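Local coordinates for cGAS/DncV-like nucleotidyltransferase in E. coli homolog (Elizabethkingia meningoseptica ATCC 13253 = NBRC 12535, PDB 6E0O), which makes cyclic dinucleotide second messengers, such as cyclic di-AMP, from nucleoside triphosphates in a CBASS defence system against bacteriophage, at residues M66-A71 against D99-D104; E107-V112 against I124-N129; K120-Q125 against D163-I168. One frame throughout, in Å; residues are numbered along the deposited sequence.

Contact 1: M66-A71 against D99-D104; sequences MRYDDA and DELKAD
D69 OD2 is gripped by R67 and by T43 OG1, just past the strand end from which M66 and Y68 reach L101. R67 NE gives the straighter of the two arginine bonds, 2.8 Å to D69 OD2 with an N-H...O angle of 154°. The oxygen lies close to the guanidinium plane and is approached on its anti lone pair; the second bond, from R67 NH2, is weak. R67 leaves the strand away from helix 98-113, whereas its neighbours M66 and Y68 point toward it, as alternation along a strand requires.

On the helix side L101 does all the touching. Its CD1 lies 3.8 Å from M66 CE, a methyl brought round by the bend at chi3 (78°) of an otherwise extended chain. The same CD1 is 3.8 Å from Y68 CB, while L101 CD2 also meets Y68 CB, at 3.9 Å. CD1 reaches the tyrosine ring obliquely, 4.0 Å from Y68 CD2. The phenol oxygen goes elsewhere, to R41, and F38 of helix 21-38 covers both M66 and L101. With no hydrogen bond across, helix and strand are joined here purely by apolar contact, and the R67-D69 salt bridge belongs to the side turned away from the helix.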
loop_
_atom_site.group_PDB
_atom_site.type_symbol
_atom_site.label_atom_id
_atom_site.label_comp_id
_atom_site.label_asym_id
_atom_site.label_seq_id
_atom_site.Cartn_x
_atom_site.Cartn_y
_atom_site.Cartn_z
ATOM N N MET A 66 8.149 7.502 -9.513
ATOM C CA MET A 66 8.777 8.111 -10.683
ATOM C C MET A 66 9.526 7.010 -11.421
ATOM O O MET A 66 10.644 6.649 -11.044
ATOM C CB MET A 66 9.711 9.249 -10.308
ATOM C CG MET A 66 10.186 10.015 -11.531
ATOM S SD MET A 66 11.647 11.023 -11.309
ATOM C CE MET A 66 12.908 9.764 -11.379
ATOM N N ARG A 67 8.912 6.479 -12.472
ATOM C CA ARG A 67 9.458 5.352 -13.217
ATOM C C ARG A 67 10.268 5.883 -14.396
ATOM O O ARG A 67 9.710 6.425 -15.357
ATOM C CB ARG A 67 8.318 4.462 -13.705
ATOM C CG ARG A 67 8.775 3.179 -14.386
ATOM C CD ARG A 67 7.593 2.395 -14.940
ATOM N NE ARG A 67 6.921 3.114 -16.020
ATOM C CZ ARG A 67 5.725 2.794 -16.488
ATOM N NH1 ARG A 67 5.072 1.764 -15.968
ATOM N NH2 ARG A 67 5.175 3.508 -17.456
ATOM N N TYR A 68 11.590 5.745 -14.315
ATOM C CA TYR A 68 12.466 6.145 -15.403
ATOM C C TYR A 68 12.383 5.038 -16.438
ATOM O O TYR A 68 12.782 3.900 -16.176
ATOM C CB TYR A 68 13.896 6.346 -14.911
ATOM C CG TYR A 68 14.739 6.979 -15.988
ATOM C CD1 TYR A 68 15.310 6.210 -16.990
ATOM C CD2 TYR A 68 14.919 8.352 -16.033
ATOM C CE1 TYR A 68 16.063 6.789 -17.991
ATOM C CE2 TYR A 68 15.660 8.942 -17.028
ATOM C CZ TYR A 68 16.229 8.158 -18.005
ATOM O OH TYR A 68 16.972 8.768 -18.988
ATOM N N ASP A 69 11.843 5.353 -17.608
ATOM C CA ASP A 69 11.423 4.287 -18.508
ATOM C C ASP A 69 11.622 4.647 -19.971
ATOM O O ASP A 69 10.977 4.046 -20.837
ATOM C CB ASP A 69 9.976 3.913 -18.230
ATOM C CG ASP A 69 9.042 5.096 -18.334
ATOM O OD1 ASP A 69 9.447 6.126 -18.915
ATOM O OD2 ASP A 69 7.906 4.996 -17.840
ATOM N N ASP A 70 12.525 5.581 -20.257
ATOM C CA ASP A 70 12.776 6.022 -21.621
ATOM C C ASP A 70 13.072 4.860 -22.558
ATOM O O ASP A 70 12.665 4.892 -23.721
ATOM C CB ASP A 70 13.944 7.015 -21.596
ATOM C CG ASP A 70 14.207 7.657 -22.930
ATOM O OD1 ASP A 70 13.266 8.216 -23.528
ATOM O OD2 ASP A 70 15.376 7.624 -23.369
ATOM N N ALA A 71 13.745 3.816 -22.066
ATOM C CA ALA A 71 14.096 2.689 -22.922
ATOM C C ALA A 71 12.876 1.870 -23.332
ATOM O O ALA A 71 12.884 1.237 -24.396
ATOM C CB ALA A 71 15.101 1.780 -22.209
ATOM N N ASP A 99 21.774 3.926 -8.689
ATOM C CA ASP A 99 22.357 4.884 -7.758
ATOM C C ASP A 99 22.322 6.289 -8.340
ATOM O O ASP A 99 21.972 7.251 -7.644
ATOM C CB ASP A 99 23.803 4.514 -7.435
ATOM C CG ASP A 99 23.916 3.262 -6.612
ATOM O OD1 ASP A 99 22.928 2.889 -5.951
ATOM O OD2 ASP A 99 25.007 2.653 -6.617
ATOM N N GLU A 100 22.678 6.421 -9.621
ATOM C CA GLU A 100 22.637 7.719 -10.285
ATOM C C GLU A 100 21.207 8.232 -10.375
ATOM O O GLU A 100 20.955 9.423 -10.167
ATOM C CB GLU A 100 23.216 7.602 -11.693
ATOM C CG GLU A 100 24.659 7.214 -11.801
ATOM C CD GLU A 100 25.029 6.927 -13.250
ATOM O OE1 GLU A 100 25.053 5.738 -13.641
ATOM O OE2 GLU A 100 25.247 7.894 -14.008
ATOM N N LEU A 101 20.259 7.352 -10.718
ATOM C CA LEU A 101 18.861 7.772 -10.790
ATOM C C LEU A 101 18.394 8.346 -9.458
ATOM O O LEU A 101 17.789 9.420 -9.415
ATOM C CB LEU A 101 17.964 6.608 -11.207
ATOM C CG LEU A 101 16.469 6.935 -11.232
ATOM C CD1 LEU A 101 16.137 7.989 -12.277
ATOM C CD2 LEU A 101 15.659 5.669 -11.482
ATOM N N LYS A 102 18.661 7.639 -8.359
ATOM C CA LYS A 102 18.159 8.100 -7.071
ATOM C C LYS A 102 18.846 9.391 -6.652
ATOM O O LYS A 102 18.205 10.293 -6.105
ATOM C CB LYS A 102 18.303 7.000 -6.019
ATOM C CG LYS A 102 17.670 7.360 -4.693
ATOM C CD LYS A 102 17.552 6.164 -3.777
ATOM C CE LYS A 102 16.911 6.525 -2.458
ATOM N NZ LYS A 102 16.894 5.355 -1.548
ATOM N N ALA A 103 20.152 9.500 -6.904
ATOM C CA ALA A 103 20.862 10.736 -6.583
ATOM C C ALA A 103 20.333 11.907 -7.404
ATOM O O ALA A 103 20.166 13.016 -6.887
ATOM C CB ALA A 103 22.361 10.562 -6.823
ATOM N N ASP A 104 20.064 11.678 -8.688
ATOM C CA ASP A 104 19.538 12.741 -9.535
ATOM C C ASP A 104 18.132 13.136 -9.104
ATOM O O ASP A 104 17.762 14.315 -9.165
ATOM C CB ASP A 104 19.538 12.281 -10.992
ATOM C CG ASP A 104 20.932 12.199 -11.588
ATOM O OD1 ASP A 104 21.909 12.648 -10.941
ATOM O OD2 ASP A 104 21.047 11.673 -12.715
#

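Contact 2: E107-V112 against I124-N129; sequences EALRNV and IQVNGN
With chi1 at -65°, L109 sets its CG opposite the carbonyl carbon and sends both methyls from helix 98-113 to strand 124-126; I124, with chi1 at -53°, turns CG2 to meet them, and V126, at -177°, does likewise with its own CG2. The closest approach is 3.7 Å, from L109 CD1 to I124 CG2, and that leucine methyl also lies 3.9 Å from I124 CB. V126 receives both branches of the leucine: its CG2 is 3.9 Å from L109 CD1 and 4.1 Å from L109 CD2. L109 therefore straddles the two strand residues, passing each at a slant, with CD1 serving both.

I124 and V126 are two apart in the strand and both point toward the helix, while Q125 between them points the other way and touches D136, a probable magnesium ligand. All three touching residues are buried, and no hydrogen bond crosses between the segments. V117 of the neighbouring strand and L34 of helix 21-38 close around L109; I30 and F113 do so around V126. The geometry is that of a helix laid on one face of the nucleotidyltransferase-fold sheet; the other face, where Q125 touches D136, probably carries the metal site.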
loop_
_atom_site.group_PDB
_atom_site.type_symbol
_atom_site.label_atom_id
_atom_site.label_comp_id
_atom_site.label_asym_id
_atom_site.label_seq_id
_atom_site.Cartn_x
_atom_site.Cartn_y
_atom_site.Cartn_z
ATOM N N GLU A 107 18.482 15.295 -6.078
ATOM C CA GLU A 107 18.952 16.617 -6.476
ATOM C C GLU A 107 17.820 17.446 -7.062
ATOM O O GLU A 107 17.658 18.623 -6.722
ATOM C CB GLU A 107 20.067 16.433 -7.497
ATOM C CG GLU A 107 20.733 17.674 -7.974
ATOM C CD GLU A 107 21.984 17.349 -8.768
ATOM O OE1 GLU A 107 22.846 16.607 -8.248
ATOM O OE2 GLU A 107 22.092 17.821 -9.917
ATOM N N ALA A 108 17.032 16.853 -7.960
ATOM C CA ALA A 108 15.907 17.570 -8.549
ATOM C C ALA A 108 14.967 18.073 -7.468
ATOM O O ALA A 108 14.471 19.202 -7.539
ATOM C CB ALA A 108 15.163 16.656 -9.526
ATOM N N LEU A 109 14.720 17.247 -6.450
ATOM C CA LEU A 109 13.819 17.636 -5.376
ATOM C C LEU A 109 14.462 18.677 -4.471
ATOM O O LEU A 109 13.816 19.662 -4.097
ATOM C CB LEU A 109 13.393 16.390 -4.607
ATOM C CG LEU A 109 12.553 15.399 -5.426
ATOM C CD1 LEU A 109 12.420 14.070 -4.693
ATOM C CD2 LEU A 109 11.181 15.989 -5.715
ATOM N N ARG A 110 15.737 18.498 -4.130
ATOM C CA ARG A 110 16.392 19.452 -3.241
ATOM C C ARG A 110 16.490 20.836 -3.876
ATOM O O ARG A 110 16.410 21.852 -3.173
ATOM C CB ARG A 110 17.787 18.949 -2.882
ATOM C CG ARG A 110 18.430 19.752 -1.777
ATOM C CD ARG A 110 19.629 19.101 -1.136
ATOM N NE ARG A 110 19.464 17.711 -0.829
ATOM C CZ ARG A 110 18.774 17.346 0.226
ATOM N NH1 ARG A 110 18.624 16.077 0.528
ATOM N NH2 ARG A 110 18.210 18.284 0.988
ATOM N N ASN A 111 16.643 20.906 -5.202
ATOM C CA ASN A 111 16.750 22.210 -5.846
ATOM C C ASN A 111 15.514 23.050 -5.591
ATOM O O ASN A 111 15.612 24.280 -5.551
ATOM C CB ASN A 111 16.951 22.064 -7.352
ATOM C CG ASN A 111 18.332 21.609 -7.708
ATOM O OD1 ASN A 111 19.269 21.787 -6.929
ATOM N ND2 ASN A 111 18.479 21.031 -8.892
ATOM N N VAL A 112 14.358 22.406 -5.414
ATOM C CA VAL A 112 13.078 23.088 -5.213
ATOM C C VAL A 112 12.689 23.139 -3.748
ATOM O O VAL A 112 12.280 24.183 -3.242
ATOM C CB VAL A 112 11.972 22.410 -6.049
ATOM C CG1 VAL A 112 10.592 22.976 -5.684
ATOM C CG2 VAL A 112 12.260 22.562 -7.530
ATOM N N ILE A 124 12.797 8.993 -1.633
ATOM C CA ILE A 124 13.185 10.335 -1.215
ATOM C C ILE A 124 11.942 10.976 -0.602
ATOM O O ILE A 124 10.917 11.134 -1.276
ATOM C CB ILE A 124 13.705 11.184 -2.385
ATOM C CG1 ILE A 124 14.827 10.498 -3.165
ATOM C CG2 ILE A 124 14.122 12.537 -1.833
ATOM C CD1 ILE A 124 16.082 10.236 -2.387
ATOM N N GLN A 125 12.021 11.352 0.665
ATOM C CA GLN A 125 10.898 11.992 1.329
ATOM C C GLN A 125 10.959 13.491 1.104
ATOM O O GLN A 125 12.022 14.105 1.226
ATOM C CB GLN A 125 10.949 11.689 2.824
ATOM C CG GLN A 125 9.781 12.191 3.626
ATOM C CD GLN A 125 9.863 11.720 5.063
ATOM O OE1 GLN A 125 10.207 12.486 5.955
ATOM N NE2 GLN A 125 9.575 10.448 5.285
ATOM N N VAL A 126 9.814 14.069 0.775
ATOM C CA VAL A 126 9.653 15.512 0.678
ATOM C C VAL A 126 8.656 15.907 1.762
ATOM O O VAL A 126 7.447 15.696 1.624
ATOM C CB VAL A 126 9.191 15.962 -0.712
ATOM C CG1 VAL A 126 9.110 17.482 -0.739
ATOM C CG2 VAL A 126 10.115 15.428 -1.807
ATOM N N ASN A 127 9.157 16.478 2.851
ATOM C CA ASN A 127 8.305 16.822 3.974
ATOM C C ASN A 127 7.315 17.907 3.579
ATOM O O ASN A 127 7.654 18.855 2.861
ATOM C CB ASN A 127 9.167 17.267 5.144
ATOM C CG ASN A 127 9.960 16.119 5.722
ATOM O OD1 ASN A 127 11.163 16.218 5.922
ATOM N ND2 ASN A 127 9.276 15.021 6.004
ATOM N N GLY A 128 6.083 17.751 4.049
ATOM C CA GLY A 128 5.018 18.677 3.744
ATOM C C GLY A 128 5.077 19.932 4.599
ATOM O O GLY A 128 6.050 20.219 5.297
ATOM N N ASN A 129 4.001 20.703 4.521
ATOM C CA ASN A 129 3.889 21.966 5.238
ATOM C C ASN A 129 2.407 22.283 5.371
ATOM O O ASN A 129 1.552 21.415 5.159
ATOM C CB ASN A 129 4.721 23.049 4.541
ATOM C CG ASN A 129 4.272 23.311 3.122
ATOM O OD1 ASN A 129 3.106 23.162 2.791
ATOM N ND2 ASN A 129 5.208 23.703 2.271
#

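Contact 3: K120-Q125 against D163-I168; sequences KNKCIQ and DNKEII. With nucleotides of chain B.
N121 and D163 exchange two hydrogen bonds that use both ends of the asparagine amide. N121 OD1 accepts the backbone N-H of D163, 3.0 Å from D163 N, with the donor in the carbonyl plane. N121 ND2 donates to D163 OD1 at 3.1 Å and an angle of 154°, the acceptor lying in the amide plane but the donor standing above the carboxylate, whose plane is turned 71° from the amide. With OD1 accepting and ND2 donating, these two bonds fix which way the asparagine amide is turned. D163 OD1 is also hydrogen-bonded to S161 OG, so this oxygen is gripped twice.

K122 supplies the other link. Its extended chain crosses I167 at about a right angle, with K122 CE 4.1 Å from I167 CD1, and carries the ammonium group to the nucleotide. There K122 NZ donates to OP1 of A2 of chain B at 3.2 Å. A water 2.7 Å from K165 NZ accepts from both lysines, being 3.3 Å from K122 NZ. The phosphate probably offsets the positive charge that the lysines bring together.

The adenine of A2 of chain B is met over one face and at its amino group. I167 CG2 lies above the face, tightly packed at 3.3 Å from C6, and K122 CD passes over the same face near C8. N6 donates to I168 O at 3.3 Å and 161°, a nearly straight bond. K122 thus meets phosphate and face, I167 the face, and the backbone of I168 the exocyclic amine. N121 and K122 probably both belong to the ATP site, and K122 bonds the nucleotide here; the arrangement is that of one wall of the nucleotide cleft in a CD-NTase enzyme, occupied by the linear pppApA.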
loop_
_atom_site.group_PDB
_atom_site.type_symbol
_atom_site.label_atom_id
_atom_site.label_comp_id
_atom_site.label_asym_id
_atom_site.label_seq_id
_atom_site.Cartn_x
_atom_site.Cartn_y
_atom_site.Cartn_z
ATOM N N LYS A 120 15.641 8.531 2.149
ATOM C CA LYS A 120 15.265 7.380 2.955
ATOM C C LYS A 120 15.731 6.100 2.266
ATOM O O LYS A 120 16.220 6.118 1.136
ATOM C CB LYS A 120 13.756 7.354 3.209
ATOM C CG LYS A 120 13.207 8.617 3.835
ATOM C CD LYS A 120 13.726 8.843 5.241
ATOM C CE LYS A 120 13.267 10.200 5.761
ATOM N NZ LYS A 120 13.746 10.480 7.142
ATOM N N ASN A 121 15.540 4.971 2.950
ATOM C CA ASN A 121 16.077 3.706 2.460
ATOM C C ASN A 121 15.482 3.320 1.110
ATOM O O ASN A 121 16.191 2.783 0.247
ATOM C CB ASN A 121 15.817 2.615 3.496
ATOM C CG ASN A 121 16.558 1.332 3.185
ATOM O OD1 ASN A 121 17.706 1.356 2.741
ATOM N ND2 ASN A 121 15.904 0.202 3.415
ATOM N N LYS A 122 14.184 3.573 0.913
ATOM C CA LYS A 122 13.470 3.102 -0.267
ATOM C C LYS A 122 12.859 4.230 -1.084
ATOM O O LYS A 122 12.158 3.952 -2.064
ATOM C CB LYS A 122 12.378 2.101 0.123
ATOM C CG LYS A 122 12.905 0.805 0.704
ATOM C CD LYS A 122 11.793 -0.177 1.043
ATOM C CE LYS A 122 12.311 -1.320 1.901
ATOM N NZ LYS A 122 11.219 -2.221 2.343
ATOM N N CYS A 123 13.125 5.486 -0.735
ATOM C CA CYS A 123 12.486 6.615 -1.401
ATOM C C CYS A 123 13.227 7.888 -1.029
ATOM O O CYS A 123 14.164 7.876 -0.226
ATOM C CB CYS A 123 11.014 6.706 -0.996
ATOM S SG CYS A 123 10.748 7.091 0.759
ATOM N N ILE A 124 12.797 8.993 -1.633
ATOM C CA ILE A 124 13.185 10.335 -1.215
ATOM C C ILE A 124 11.942 10.976 -0.602
ATOM O O ILE A 124 10.917 11.134 -1.276
ATOM C CB ILE A 124 13.705 11.184 -2.385
ATOM C CG1 ILE A 124 14.827 10.498 -3.165
ATOM C CG2 ILE A 124 14.122 12.537 -1.833
ATOM C CD1 ILE A 124 16.082 10.236 -2.387
ATOM N N GLN A 125 12.021 11.352 0.665
ATOM C CA GLN A 125 10.898 11.992 1.329
ATOM C C GLN A 125 10.959 13.491 1.104
ATOM O O GLN A 125 12.022 14.105 1.226
ATOM C CB GLN A 125 10.949 11.689 2.824
ATOM C CG GLN A 125 9.781 12.191 3.626
ATOM C CD GLN A 125 9.863 11.720 5.063
ATOM O OE1 GLN A 125 10.207 12.486 5.955
ATOM N NE2 GLN A 125 9.575 10.448 5.285
ATOM N N ASP A 163 20.037 -0.214 1.653
ATOM C CA ASP A 163 20.656 -1.401 2.241
ATOM C C ASP A 163 20.702 -2.591 1.274
ATOM O O ASP A 163 20.823 -3.741 1.719
ATOM C CB ASP A 163 20.038 -1.759 3.600
ATOM C CG ASP A 163 18.613 -2.245 3.509
ATOM O OD1 ASP A 163 17.915 -1.931 2.534
ATOM O OD2 ASP A 163 18.181 -2.943 4.453
ATOM N N ASN A 164 20.609 -2.325 -0.032
ATOM C CA ASN A 164 21.009 -3.210 -1.144
ATOM C C ASN A 164 19.963 -4.237 -1.545
ATOM O O ASN A 164 20.279 -5.142 -2.336
ATOM C CB ASN A 164 22.371 -3.876 -0.912
ATOM C CG ASN A 164 23.518 -2.871 -0.956
ATOM O OD1 ASN A 164 23.490 -1.905 -1.728
ATOM N ND2 ASN A 164 24.520 -3.082 -0.113
ATOM N N LYS A 165 18.726 -4.102 -1.083
ATOM C CA LYS A 165 17.680 -5.033 -1.467
ATOM C C LYS A 165 17.095 -4.630 -2.807
ATOM O O LYS A 165 16.912 -3.443 -3.089
ATOM C CB LYS A 165 16.568 -5.053 -0.425
ATOM C CG LYS A 165 17.034 -5.540 0.927
ATOM C CD LYS A 165 15.885 -5.827 1.861
ATOM C CE LYS A 165 15.420 -4.576 2.557
ATOM N NZ LYS A 165 14.518 -4.932 3.691
ATOM N N GLU A 166 16.804 -5.628 -3.632
ATOM C CA GLU A 166 16.010 -5.419 -4.831
ATOM C C GLU A 166 14.541 -5.423 -4.435
ATOM O O GLU A 166 14.036 -6.419 -3.911
ATOM C CB GLU A 166 16.294 -6.515 -5.853
ATOM C CG GLU A 166 15.623 -6.255 -7.195
ATOM C CD GLU A 166 15.843 -7.373 -8.185
ATOM O OE1 GLU A 166 15.465 -8.519 -7.868
ATOM O OE2 GLU A 166 16.394 -7.106 -9.272
ATOM N N ILE A 167 13.869 -4.301 -4.643
ATOM C CA ILE A 167 12.466 -4.138 -4.296
ATOM C C ILE A 167 11.669 -4.150 -5.592
ATOM O O ILE A 167 11.975 -3.402 -6.525
ATOM C CB ILE A 167 12.237 -2.824 -3.530
ATOM C CG1 ILE A 167 13.211 -2.677 -2.356
ATOM C CG2 ILE A 167 10.797 -2.746 -3.038
ATOM C CD1 ILE A 167 13.089 -3.744 -1.301
ATOM N N ILE A 168 10.660 -5.006 -5.657
ATOM C CA ILE A 168 9.827 -5.115 -6.845
ATOM C C ILE A 168 8.372 -4.966 -6.427
ATOM O O ILE A 168 7.989 -5.277 -5.295
ATOM C CB ILE A 168 10.056 -6.427 -7.633
ATOM C CG1 ILE A 168 9.602 -7.634 -6.825
ATOM C CG2 ILE A 168 11.528 -6.558 -8.031
ATOM C CD1 ILE A 168 9.638 -8.929 -7.615
ATOM P P A B 2 8.179 0.976 3.903
ATOM O OP1 A B 2 9.120 0.019 3.265
ATOM O OP2 A B 2 8.595 1.687 5.143
ATOM O "O5'" A B 2 7.804 2.081 2.816
ATOM C "C5'" A B 2 8.686 3.163 2.525
ATOM C "C4'" A B 2 8.436 3.730 1.149
ATOM O "O4'" A B 2 8.860 2.754 0.161
ATOM C "C3'" A B 2 6.978 4.053 0.836
ATOM O "O3'" A B 2 6.896 5.204 -0.003
ATOM C "C2'" A B 2 6.506 2.818 0.080
ATOM O "O2'" A B 2 5.433 3.045 -0.813
ATOM C "C1'" A B 2 7.769 2.391 -0.662
ATOM N N9 A B 2 7.836 0.945 -0.880
ATOM C C8 A B 2 8.109 -0.022 0.059
ATOM N N7 A B 2 8.095 -1.241 -0.414
ATOM C C5 A B 2 7.779 -1.070 -1.755
ATOM C C6 A B 2 7.599 -1.982 -2.813
ATOM N N6 A B 2 7.722 -3.307 -2.706
ATOM N N1 A B 2 7.303 -1.460 -4.013
ATOM C C2 A B 2 7.171 -0.143 -4.157
ATOM N N3 A B 2 7.314 0.816 -3.243
ATOM C C4 A B 2 7.620 0.276 -2.053
HETATM O O HOH W 1 12.217 -5.332 2.365
#

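The three contacts lie on the same side of the chain's centre and all reach one mixed sheet. Contacts 1 and 2 use successive parts of helix 98-113, first against strand 62-68 and then against strand 124-126, with centres about 16 Å apart. Contact 3 shares I124 and Q125 with contact 2, although its touching residues lie earlier, in the loop before that strand; their centres are also about 16 Å apart. Contacts 1 and 3, about 13 Å between centres, are joined by K102, whose NZ lies 2.9 Å from K120 O, probably hydrogen-bonded. Along the chain contact 1 closes before the others open. The helix backing of the sheet is thereby connected to the loop that receives the nucleotide.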